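Local atomic coordinates of cycloalternan-forming enzyme (Listeria monocytogenes serovar 1/2a, PDB entry 5F7U), a protein that belongs to glycoside hydrolase family 31, joining a TIM-barrel domain to beta-rich domains that include a family 6 carbohydrate-binding module. Residues T949-A954 and A967-E972; D1001-V1006 and D1049-I1054. The protein carries 1 engineered substitution. One frame throughout, in Å; residues are numbered along the deposited sequence.

Interaction 1. Residues T949-A954 and A967-E972; sequences TNVTTA and AGFDAE. With GLC (alpha-D-glucopyranose), chain D; GLC (alpha-D-glucopyranose), chain B.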
loop_
_atom_site.group_PDB
_atom_site.type_symbol
_atom_site.label_atom_id
_atom_site.label_comp_id
_atom_site.label_asym_id
_atom_site.label_seq_id
_atom_site.Cartn_x
_atom_site.Cartn_y
_atom_site.Cartn_z
ATOM N N THR A 949 39.384 -8.931 9.037
ATOM C CA THR A 949 40.171 -9.968 8.365
ATOM C C THR A 949 41.148 -10.588 9.345
ATOM O O THR A 949 42.042 -9.893 9.854
ATOM C CB THR A 949 40.929 -9.385 7.165
ATOM O OG1 THR A 949 39.983 -8.784 6.280
ATOM C CG2 THR A 949 41.722 -10.473 6.414
ATOM N N ASN A 950 40.965 -11.897 9.591
ATOM C CA ASN A 950 41.818 -12.710 10.493
ATOM C C ASN A 950 41.936 -12.142 11.906
ATOM O O ASN A 950 42.992 -12.233 12.553
ATOM C CB ASN A 950 43.221 -12.940 9.894
ATOM C CG ASN A 950 43.186 -13.610 8.540
ATOM O OD1 ASN A 950 42.412 -14.538 8.314
ATOM N ND2 ASN A 950 44.043 -13.152 7.630
ATOM N N VAL A 951 40.849 -11.539 12.371
ATOM C CA VAL A 951 40.838 -10.847 13.649
ATOM C C VAL A 951 39.437 -10.961 14.243
ATOM O O VAL A 951 38.459 -10.990 13.505
ATOM C CB VAL A 951 41.353 -9.376 13.506
ATOM C CG1 VAL A 951 40.278 -8.419 13.012
ATOM C CG2 VAL A 951 41.929 -8.893 14.815
ATOM N N THR A 952 39.349 -11.046 15.567
ATOM C CA THR A 952 38.065 -11.266 16.247
ATOM C C THR A 952 37.805 -10.178 17.289
ATOM O O THR A 952 38.643 -9.281 17.501
ATOM C CB THR A 952 37.965 -12.669 16.916
ATOM O OG1 THR A 952 38.974 -12.798 17.926
ATOM C CG2 THR A 952 38.103 -13.803 15.896
ATOM N N THR A 953 36.643 -10.254 17.926
ATOM C CA THR A 953 36.233 -9.246 18.892
ATOM C C THR A 953 36.255 -9.806 20.307
ATOM O O THR A 953 36.225 -11.025 20.497
ATOM C CB THR A 953 34.838 -8.664 18.567
ATOM O OG1 THR A 953 33.857 -9.706 18.616
ATOM C CG2 THR A 953 34.820 -8.025 17.182
ATOM N N ALA A 954 36.327 -8.907 21.286
ATOM C CA ALA A 954 36.237 -9.266 22.704
ATOM C C ALA A 954 35.601 -8.142 23.534
ATOM O O ALA A 954 35.344 -7.042 23.030
ATOM C CB ALA A 954 37.611 -9.650 23.253
ATOM N N ALA A 967 40.297 -7.458 19.229
ATOM C CA ALA A 967 41.342 -7.899 20.181
ATOM C C ALA A 967 42.667 -8.331 19.539
ATOM O O ALA A 967 42.673 -9.147 18.601
ATOM C CB ALA A 967 40.805 -9.022 21.058
ATOM N N GLY A 968 43.784 -7.808 20.064
ATOM C CA GLY A 968 45.137 -8.259 19.655
ATOM C C GLY A 968 45.565 -7.611 18.342
ATOM O O GLY A 968 46.425 -6.720 18.331
ATOM N N PHE A 969 44.988 -8.083 17.231
ATOM C CA PHE A 969 45.143 -7.428 15.935
ATOM C C PHE A 969 46.650 -7.256 15.626
ATOM O O PHE A 969 47.104 -6.202 15.164
ATOM C CB PHE A 969 44.320 -6.115 15.983
ATOM C CG PHE A 969 44.384 -5.255 14.747
ATOM C CD1 PHE A 969 44.530 -5.795 13.463
ATOM C CD2 PHE A 969 44.236 -3.874 14.878
ATOM C CE1 PHE A 969 44.566 -4.963 12.345
ATOM C CE2 PHE A 969 44.259 -3.045 13.768
ATOM C CZ PHE A 969 44.423 -3.588 12.497
ATOM N N ASP A 970 47.408 -8.331 15.872
ATOM C CA ASP A 970 48.863 -8.239 16.018
ATOM C C ASP A 970 49.684 -9.145 15.099
ATOM O O ASP A 970 50.843 -9.466 15.397
ATOM C CB ASP A 970 49.240 -8.468 17.480
ATOM C CG ASP A 970 48.968 -9.893 17.951
ATOM O OD1 ASP A 970 48.015 -10.542 17.458
ATOM O OD2 ASP A 970 49.722 -10.367 18.825
ATOM N N ALA A 971 49.092 -9.555 13.985
ATOM C CA ALA A 971 49.789 -10.406 13.020
ATOM C C ALA A 971 49.562 -9.873 11.618
ATOM O O ALA A 971 48.545 -9.226 11.353
ATOM C CB ALA A 971 49.319 -11.854 13.140
ATOM N N GLU A 972 50.516 -10.126 10.725
ATOM C CA GLU A 972 50.381 -9.724 9.315
ATOM C C GLU A 972 49.127 -10.335 8.685
ATOM O O GLU A 972 48.686 -11.415 9.089
ATOM C CB GLU A 972 51.619 -10.123 8.517
ATOM C CG GLU A 972 52.872 -9.361 8.897
ATOM C CD GLU A 972 54.029 -9.658 7.966
ATOM O OE1 GLU A 972 54.985 -10.317 8.407
ATOM O OE2 GLU A 972 53.977 -9.237 6.788
HETATM C C1 GLC D . 49.200 -9.782 22.157
HETATM C C2 GLC D . 50.126 -11.001 22.068
HETATM C C3 GLC D . 51.098 -11.034 23.260
HETATM C C4 GLC D . 51.855 -9.704 23.409
HETATM C C5 GLC D . 50.903 -8.495 23.355
HETATM C C6 GLC D . 51.631 -7.158 23.243
HETATM O O2 GLC D . 49.334 -12.190 21.996
HETATM O O3 GLC D . 52.022 -12.120 23.114
HETATM O O4 GLC D . 52.581 -9.680 24.644
HETATM O O5 GLC D . 50.006 -8.601 22.234
HETATM O O6 GLC D . 52.361 -7.086 22.016
HETATM C C1 GLC B . 46.272 -9.629 26.766
HETATM C C2 GLC B . 44.956 -8.846 26.876
HETATM C C3 GLC B . 44.159 -8.898 25.565
HETATM C C4 GLC B . 45.007 -8.463 24.368
HETATM C C5 GLC B . 46.258 -9.347 24.328
HETATM C C6 GLC B . 47.189 -9.017 23.176
HETATM O O1 GLC B . 46.044 -11.056 26.784
HETATM O O2 GLC B . 44.145 -9.357 27.937
HETATM O O3 GLC B . 42.988 -8.097 25.701
HETATM O O4 GLC B . 44.247 -8.584 23.156
HETATM O O5 GLC B . 46.986 -9.238 25.573
HETATM O O6 GLC B . 48.274 -9.946 23.248
HETATM O O HOH W 1 41.481 -11.288 17.239
#
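Ala967 meets the strand 953-954 side of the contact with both its backbone and its methyl group, and more of its surface is buried here than of any other residue. Its N donates to Thr952 O at 3.0 Å, a nearly straight bond (169° at the hydrogen). Its CB lies 3.9 Å from Ala954 CB; two methyls this small let the strands approach while keeping the join apolar. A water takes over where direct pairing stops: it accepts from Thr952 N at 2.7 Å and donates to Ala967 O at 2.8 Å, bridging the two backbones beside the direct bond. Val951 contributes the next largest share. A chi1 of 82° sets CG2 opposite the backbone N, which carries this branch to Phe969, 3.7 Å from its CA and 3.8 Å from its CB, so the valine packs on the root of the aromatic residue. The Phe969 ring turns on into the interior, where it packs on Phe1056 and makes a cation-pi contact with Arg1004, a place that suits a large apolar side chain. On the sugar side, Gly968 N comes within 3.2 Å of O4 of the chain B glucose and is hydrogen-bonded to Asn1055. The contact thus lies at the open end of the hairpin of strands 953-954 and 965-968, whose second strand pairs in turn with strand 1054-1062 in the carbohydrate-binding module.

Interaction 2. Residues D1001-V1006 and D1049-I1054; sequences DATRTV and DDTAGI. With GLC (alpha-D-glucopyranose), chain D.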
loop_
_atom_site.group_PDB
_atom_site.type_symbol
_atom_site.label_atom_id
_atom_site.label_comp_id
_atom_site.label_asym_id
_atom_site.label_seq_id
_atom_site.Cartn_x
_atom_site.Cartn_y
_atom_site.Cartn_z
ATOM N N ASP A 1001 54.512 0.015 23.306
ATOM C CA ASP A 1001 54.182 0.863 22.139
ATOM C C ASP A 1001 53.844 0.013 20.927
ATOM O O ASP A 1001 54.503 -0.994 20.650
ATOM C CB ASP A 1001 55.358 1.779 21.758
ATOM C CG ASP A 1001 55.618 2.875 22.772
ATOM O OD1 ASP A 1001 54.858 3.013 23.751
ATOM O OD2 ASP A 1001 56.615 3.609 22.588
ATOM N N ALA A 1002 52.815 0.424 20.202
ATOM C CA ALA A 1002 52.406 -0.291 19.009
ATOM C C ALA A 1002 52.408 0.636 17.808
ATOM O O ALA A 1002 52.391 1.870 17.964
ATOM C CB ALA A 1002 51.024 -0.883 19.210
ATOM N N THR A 1003 52.458 0.042 16.618
ATOM C CA THR A 1003 52.177 0.773 15.371
ATOM C C THR A 1003 51.210 -0.012 14.496
ATOM O O THR A 1003 51.212 -1.252 14.497
ATOM C CB THR A 1003 53.437 1.102 14.522
ATOM O OG1 THR A 1003 54.017 -0.110 14.037
ATOM C CG2 THR A 1003 54.493 1.884 15.313
ATOM N N ARG A 1004 50.377 0.728 13.767
ATOM C CA ARG A 1004 49.504 0.160 12.730
ATOM C C ARG A 1004 49.578 1.009 11.469
ATOM O O ARG A 1004 49.958 2.180 11.507
ATOM C CB ARG A 1004 48.051 0.048 13.206
ATOM C CG ARG A 1004 47.806 -0.935 14.346
ATOM C CD ARG A 1004 48.006 -2.387 13.926
ATOM N NE ARG A 1004 47.696 -3.304 15.025
ATOM C CZ ARG A 1004 48.509 -3.583 16.046
ATOM N NH1 ARG A 1004 48.114 -4.444 16.979
ATOM N NH2 ARG A 1004 49.717 -3.020 16.145
ATOM N N THR A 1005 49.221 0.400 10.345
ATOM C CA THR A 1005 49.249 1.081 9.065
ATOM C C THR A 1005 47.803 1.367 8.700
ATOM O O THR A 1005 46.924 0.515 8.897
ATOM C CB THR A 1005 49.958 0.206 8.012
ATOM O OG1 THR A 1005 51.318 0.007 8.412
ATOM C CG2 THR A 1005 49.955 0.861 6.652
ATOM N N VAL A 1006 47.552 2.587 8.215
ATOM C CA VAL A 1006 46.211 3.014 7.835
ATOM C C VAL A 1006 46.216 3.416 6.359
ATOM O O VAL A 1006 47.165 4.050 5.897
ATOM C CB VAL A 1006 45.714 4.207 8.700
ATOM C CG1 VAL A 1006 44.201 4.389 8.530
ATOM C CG2 VAL A 1006 46.029 3.962 10.169
ATOM N N ASP A 1049 56.239 -4.065 8.906
ATOM C CA ASP A 1049 56.919 -3.058 9.726
ATOM C C ASP A 1049 56.056 -2.524 10.890
ATOM O O ASP A 1049 56.349 -1.467 11.454
ATOM C CB ASP A 1049 57.489 -1.925 8.846
ATOM C CG ASP A 1049 56.417 -1.120 8.114
ATOM O OD1 ASP A 1049 55.223 -1.516 8.064
ATOM O OD2 ASP A 1049 56.781 -0.056 7.569
ATOM N N ASP A 1050 54.994 -3.252 11.235
ATOM C CA ASP A 1050 54.185 -2.918 12.393
ATOM C C ASP A 1050 54.538 -3.787 13.593
ATOM O O ASP A 1050 55.200 -4.824 13.456
ATOM C CB ASP A 1050 52.689 -2.983 12.058
ATOM C CG ASP A 1050 52.232 -1.798 11.243
ATOM O OD1 ASP A 1050 52.620 -0.658 11.577
ATOM O OD2 ASP A 1050 51.470 -2.006 10.277
ATOM N N THR A 1051 54.107 -3.350 14.769
ATOM C CA THR A 1051 54.504 -4.019 15.997
ATOM C C THR A 1051 53.434 -3.995 17.093
ATOM O O THR A 1051 52.623 -3.062 17.168
ATOM C CB THR A 1051 55.907 -3.537 16.482
ATOM O OG1 THR A 1051 56.443 -4.485 17.408
ATOM C CG2 THR A 1051 55.861 -2.168 17.132
ATOM N N ALA A 1052 53.429 -5.065 17.896
ATOM C CA ALA A 1052 52.711 -5.162 19.174
ATOM C C ALA A 1052 51.205 -5.332 19.069
ATOM O O ALA A 1052 50.574 -4.907 18.098
ATOM C CB ALA A 1052 53.060 -4.002 20.103
ATOM N N GLY A 1053 50.642 -5.979 20.089
ATOM C CA GLY A 1053 49.204 -6.164 20.182
ATOM C C GLY A 1053 48.519 -4.940 20.741
ATOM O O GLY A 1053 49.082 -4.231 21.586
ATOM N N ILE A 1054 47.304 -4.693 20.246
ATOM C CA ILE A 1054 46.433 -3.639 20.758
ATOM C C ILE A 1054 45.015 -4.189 20.882
ATOM O O ILE A 1054 44.676 -5.187 20.242
ATOM C CB ILE A 1054 46.408 -2.361 19.857
ATOM C CG1 ILE A 1054 45.645 -2.581 18.532
ATOM C CG2 ILE A 1054 47.808 -1.841 19.599
ATOM C CD1 ILE A 1054 45.359 -1.304 17.751
HETATM C C1 GLC D . 49.200 -9.782 22.157
HETATM C C2 GLC D . 50.126 -11.001 22.068
HETATM C C3 GLC D . 51.098 -11.034 23.260
HETATM C C4 GLC D . 51.855 -9.704 23.409
HETATM C C5 GLC D . 50.903 -8.495 23.355
HETATM C C6 GLC D . 51.631 -7.158 23.243
HETATM O O2 GLC D . 49.334 -12.190 21.996
HETATM O O3 GLC D . 52.022 -12.120 23.114
HETATM O O4 GLC D . 52.581 -9.680 24.644
HETATM O O5 GLC D . 50.006 -8.601 22.234
HETATM O O6 GLC D . 52.361 -7.086 22.016
HETATM O O HOH W 2 56.590 -0.612 14.231
#
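Arg1004 reaches the 1049-1054 loop with its guanidinium end, which grips Ala1052 O with two nitrogens: NH1 at 2.7 Å and NH2 at 2.8 Å. The side chain leaves the strand pointing away from the loop, but a bend at chi2 (-68°) helps bring the group back. NH2 also donates to Thr1003 O, which lies within the guanidinium plane, and more weakly to Thr1051 O, so several bonds fix its rotation. Ile1054 approaches from the opposite direction and lays its CG1-CD1 arm over one guanidinium face, with CD1 offset toward the rim. Its other branch, CG2, presses to 3.4 Å from Ala1002 CB, a tight fit that favours a small residue there.

Asp1050 turns its carboxylate back to the strand and spans two threonines. Thr1003 OG1 donates to the anti lone pair of OD1 at 2.9 Å, the two side chains crossing obliquely, whereas Thr1005 OG1 meets OD2 on its syn side at 2.7 Å, from a side chain set roughly perpendicular to the aspartate. Gln1014 and Glu1047 N add further donors to OD1 and OD2 respectively, so the buried carboxylate is well satisfied. Thr1003 N binds Thr1051 O at 3.2 Å, and a water links Thr1003 OG1 to Asp1049 O. At the far end, Gly1053 N donates almost straight (175°) to O6 of the chain D glucose. This is a loop between strands of a beta-sandwich carbohydrate-binding module, anchored by its aspartate and by backbone carbonyls accepting from the strand's arginine and threonine, and presenting backbone N-H to a sugar.

Overall arrangement
Interactions 1 and 2 belong to the same carbohydrate-binding module, their centres about 12 Å apart, and both border the chain D glucose. Each is partly buried, with residues facing the interior as well as solvent. Interaction 1 is the smaller, joining two neighbouring strands of a hairpin through one backbone bond, a water and small apolar groups. Interaction 2 ties together parts far apart in sequence, a strand of the other sheet and a loop, and relies on charged and hydroxyl side chains. The two meet directly: Gly968 O lies 2.9 Å from Ile1054 N, probably hydrogen-bonded, and Asp970 CB packs against Gly1053 CA, linking the sugar-facing segment 967-972 to the loop 1049-1054.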